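Local structure of peptide methionine sulfoxide reductase msrA/msrB (Neisseria meningitidis, 3BQG) at residues R4-A9 and S97-T102. The protein reduces methionine sulfoxide in peptides and proteins back to methionine through a redox-active cysteine, captured here in its sulfenic acid form. The protein carries 1 engineered substitution. Residues are numbered along the deposited sequence; the frame is centred on the assembly and turned at random.
Sequences RTIYLA and SGVYYT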
ATOM      1  N   ARG A   4     -11.257  -0.839  10.583  1.00 31.30           N
ATOM      2  CA  ARG A   4     -10.340   0.293  10.558  1.00 29.51           C
ATOM      3  C   ARG A   4      -9.738   0.316   9.161  1.00 26.55           C
ATOM      4  O   ARG A   4      -9.722  -0.708   8.473  1.00 23.67           O
ATOM      5  CB  ARG A   4      -9.225   0.115  11.584  1.00 32.89           C
ATOM      6  CG  ARG A   4      -9.614   0.430  13.006  1.00 37.63           C
ATOM      7  CD  ARG A   4      -8.731  -0.369  13.933  1.00 43.55           C
ATOM      8  NE  ARG A   4      -8.762   0.104  15.310  1.00 49.16           N
ATOM      9  CZ  ARG A   4      -8.216  -0.551  16.330  1.00 50.99           C
ATOM     10  NH1 ARG A   4      -8.281  -0.047  17.553  1.00 52.46           N
ATOM     11  NH2 ARG A   4      -7.616  -1.720  16.127  1.00 52.50           N
ATOM     12  N   THR A   5      -9.234   1.474   8.753  1.00 24.58           N
ATOM     13  CA  THR A   5      -8.646   1.616   7.431  1.00 22.67           C
ATOM     14  C   THR A   5      -7.260   2.243   7.474  1.00 20.29           C
ATOM     15  O   THR A   5      -6.974   3.083   8.325  1.00 20.40           O
ATOM     16  CB  THR A   5      -9.544   2.479   6.523  1.00 24.70           C
ATOM     17  OG1 THR A   5     -10.804   1.822   6.342  1.00 24.73           O
ATOM     18  CG2 THR A   5      -8.890   2.696   5.156  1.00 24.52           C
ATOM     19  N   ILE A   6      -6.401   1.811   6.558  1.00 18.06           N
ATOM     20  CA  ILE A   6      -5.049   2.340   6.450  1.00 16.77           C
ATOM     21  C   ILE A   6      -4.718   2.369   4.956  1.00 16.76           C
ATOM     22  O   ILE A   6      -5.185   1.522   4.190  1.00 16.04           O
ATOM     23  CB  ILE A   6      -4.024   1.472   7.254  1.00 14.88           C
ATOM     24  CG1 ILE A   6      -2.671   2.184   7.323  1.00 13.30           C
ATOM     25  CG2 ILE A   6      -3.856   0.104   6.616  1.00 15.18           C
ATOM     26  CD1 ILE A   6      -2.716   3.522   8.021  1.00 10.77           C
ATOM     27  N   TYR A   7      -3.934   3.360   4.543  1.00 17.08           N
ATOM     28  CA  TYR A   7      -3.572   3.532   3.134  1.00 16.78           C
ATOM     29  C   TYR A   7      -2.116   3.147   2.896  1.00 16.01           C
ATOM     30  O   TYR A   7      -1.207   3.729   3.486  1.00 16.75           O
ATOM     31  CB  TYR A   7      -3.829   4.986   2.732  1.00 15.61           C
ATOM     32  CG  TYR A   7      -5.294   5.380   2.837  1.00 14.84           C
ATOM     33  CD1 TYR A   7      -6.105   5.449   1.701  1.00 14.31           C
ATOM     34  CD2 TYR A   7      -5.870   5.673   4.075  1.00 16.35           C
ATOM     35  CE1 TYR A   7      -7.453   5.804   1.795  1.00 14.74           C
ATOM     36  CE2 TYR A   7      -7.213   6.025   4.186  1.00 14.40           C
ATOM     37  CZ  TYR A   7      -8.000   6.090   3.040  1.00 18.13           C
ATOM     38  OH  TYR A   7      -9.329   6.442   3.148  1.00 19.53           O
ATOM     39  N   LEU A   8      -1.901   2.176   2.013  1.00 16.08           N
ATOM     40  CA  LEU A   8      -0.561   1.664   1.746  1.00 15.00           C
ATOM     41  C   LEU A   8      -0.074   1.820   0.310  1.00 15.55           C
ATOM     42  O   LEU A   8      -0.718   1.346  -0.624  1.00 15.25           O
ATOM     43  CB  LEU A   8      -0.515   0.180   2.113  1.00 14.45           C
ATOM     44  CG  LEU A   8      -1.069  -0.197   3.495  1.00 16.95           C
ATOM     45  CD1 LEU A   8      -1.143  -1.714   3.616  1.00 15.28           C
ATOM     46  CD2 LEU A   8      -0.183   0.393   4.593  1.00 17.04           C
ATOM     47  N   ALA A   9       1.067   2.479   0.138  1.00 15.10           N
ATOM     48  CA  ALA A   9       1.646   2.650  -1.192  1.00 15.94           C
ATOM     49  C   ALA A   9       2.875   1.738  -1.243  1.00 16.34           C
ATOM     50  O   ALA A   9       3.838   1.948  -0.504  1.00 15.55           O
ATOM     51  CB  ALA A   9       2.052   4.110  -1.413  1.00 15.94           C
ATOM     52  N   SER A  97       7.089   4.375  -1.893  1.00 12.57           N
ATOM     53  CA  SER A  97       6.523   3.641  -0.763  1.00 13.42           C
ATOM     54  C   SER A  97       6.035   4.601   0.315  1.00 12.50           C
ATOM     55  O   SER A  97       6.616   5.664   0.534  1.00 13.38           O
ATOM     56  CB  SER A  97       7.553   2.675  -0.157  1.00 12.57           C
ATOM     57  OG  SER A  97       8.686   3.367   0.352  1.00 12.83           O
ATOM     58  N   GLY A  98       4.953   4.225   0.980  1.00 12.25           N
ATOM     59  CA  GLY A  98       4.433   5.068   2.032  1.00 12.07           C
ATOM     60  C   GLY A  98       3.238   4.486   2.749  1.00 12.37           C
ATOM     61  O   GLY A  98       2.541   3.613   2.224  1.00 12.72           O
ATOM     62  N   VAL A  99       3.021   4.964   3.971  1.00 12.08           N
ATOM     63  CA  VAL A  99       1.888   4.544   4.788  1.00 12.26           C
ATOM     64  C   VAL A  99       1.179   5.866   5.122  1.00 12.18           C
ATOM     65  O   VAL A  99       1.803   6.774   5.676  1.00 13.03           O
ATOM     66  CB  VAL A  99       2.365   3.856   6.098  1.00 14.49           C
ATOM     67  CG1 VAL A  99       1.162   3.501   6.967  1.00 12.90           C
ATOM     68  CG2 VAL A  99       3.190   2.596   5.763  1.00 13.11           C
ATOM     69  N   TYR A 100      -0.101   5.987   4.781  1.00 12.26           N
ATOM     70  CA  TYR A 100      -0.836   7.220   5.049  1.00 12.30           C
ATOM     71  C   TYR A 100      -2.010   6.933   5.971  1.00 12.89           C
ATOM     72  O   TYR A 100      -2.744   5.967   5.790  1.00 13.75           O
ATOM     73  CB  TYR A 100      -1.304   7.861   3.735  1.00 12.72           C
ATOM     74  CG  TYR A 100      -0.208   7.927   2.689  1.00 12.68           C
ATOM     75  CD1 TYR A 100       0.998   8.584   2.946  1.00 13.84           C
ATOM     76  CD2 TYR A 100      -0.357   7.285   1.458  1.00 16.64           C
ATOM     77  CE1 TYR A 100       2.039   8.591   1.993  1.00 14.19           C
ATOM     78  CE2 TYR A 100       0.669   7.285   0.503  1.00 13.93           C
ATOM     79  CZ  TYR A 100       1.858   7.932   0.776  1.00 15.55           C
ATOM     80  OH  TYR A 100       2.870   7.877  -0.162  1.00 14.93           O
ATOM     81  N   TYR A 101      -2.200   7.798   6.956  1.00 13.50           N
ATOM     82  CA  TYR A 101      -3.247   7.594   7.952  1.00 15.89           C
ATOM     83  C   TYR A 101      -4.263   8.729   8.075  1.00 17.90           C
ATOM     84  O   TYR A 101      -3.971   9.875   7.745  1.00 17.55           O
ATOM     85  CB  TYR A 101      -2.576   7.376   9.304  1.00 12.85           C
ATOM     86  CG  TYR A 101      -1.640   8.504   9.659  1.00 13.82           C
ATOM     87  CD1 TYR A 101      -2.125   9.695  10.205  1.00 13.71           C
ATOM     88  CD2 TYR A 101      -0.274   8.423   9.377  1.00 12.43           C
ATOM     89  CE1 TYR A 101      -1.276  10.769  10.453  1.00 13.59           C
ATOM     90  CE2 TYR A 101       0.574   9.493   9.623  1.00 12.30           C
ATOM     91  CZ  TYR A 101       0.074  10.666  10.157  1.00 13.47           C
ATOM     92  OH  TYR A 101       0.913  11.734  10.374  1.00 14.65           O
ATOM     93  N   THR A 102      -5.443   8.387   8.589  1.00 20.10           N
ATOM     94  CA  THR A 102      -6.524   9.343   8.797  1.00 22.36           C
ATOM     95  C   THR A 102      -6.685   9.680  10.281  1.00 23.60           C
ATOM     96  O   THR A 102      -7.415  10.608  10.636  1.00 23.60           O
ATOM     97  CB  THR A 102      -7.861   8.807   8.248  1.00 22.73           C
ATOM     98  OG1 THR A 102      -8.125   7.515   8.803  1.00 25.09           O
ATOM     99  CG2 THR A 102      -7.799   8.696   6.730  1.00 23.57           C
TER
HETATM  100  O   HOH W   1      -5.923   5.481   9.126  1.00 23.02           O
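The backbone O of A9 accepts a hydrogen bond from G98 N at 2.9 Å and also a CA-H contact from S97. Strands 3-10 and 97-101 run antiparallel here, next to each other in the mixed central sheet of the MsrA domain. A9 N returns a bond to G98 O. Y7 and Y100 form the second hydrogen-bonded pair, with Y100 N to Y7 O at 2.8 Å. Past this pair a water takes over: it donates to T5 O and accepts from T102 N.

Y7, A9 and Y100 share one face of the sheet. CB of Y7 lies 4.0 Å from CB of Y100. The Y100 ring reaches back along the strands, and its CE2 meets A9 CB obliquely at 4.0 Å. Its OH is held by E128. The Y7 ring runs the other way and meets T102 CG2 through CE2, at 3.7 Å.

I6, L8 and V99 lie on the other face, where helix 68-78 covers I6 and L8. L8 CD2 lies alongside V99. I6 CG1 lies anti to the backbone N (chi1 -170°). A chi2 of 61° then turns I6 CD1 to V99 CG1 at 4.0 Å and to within 3.3 Å of Y100 O.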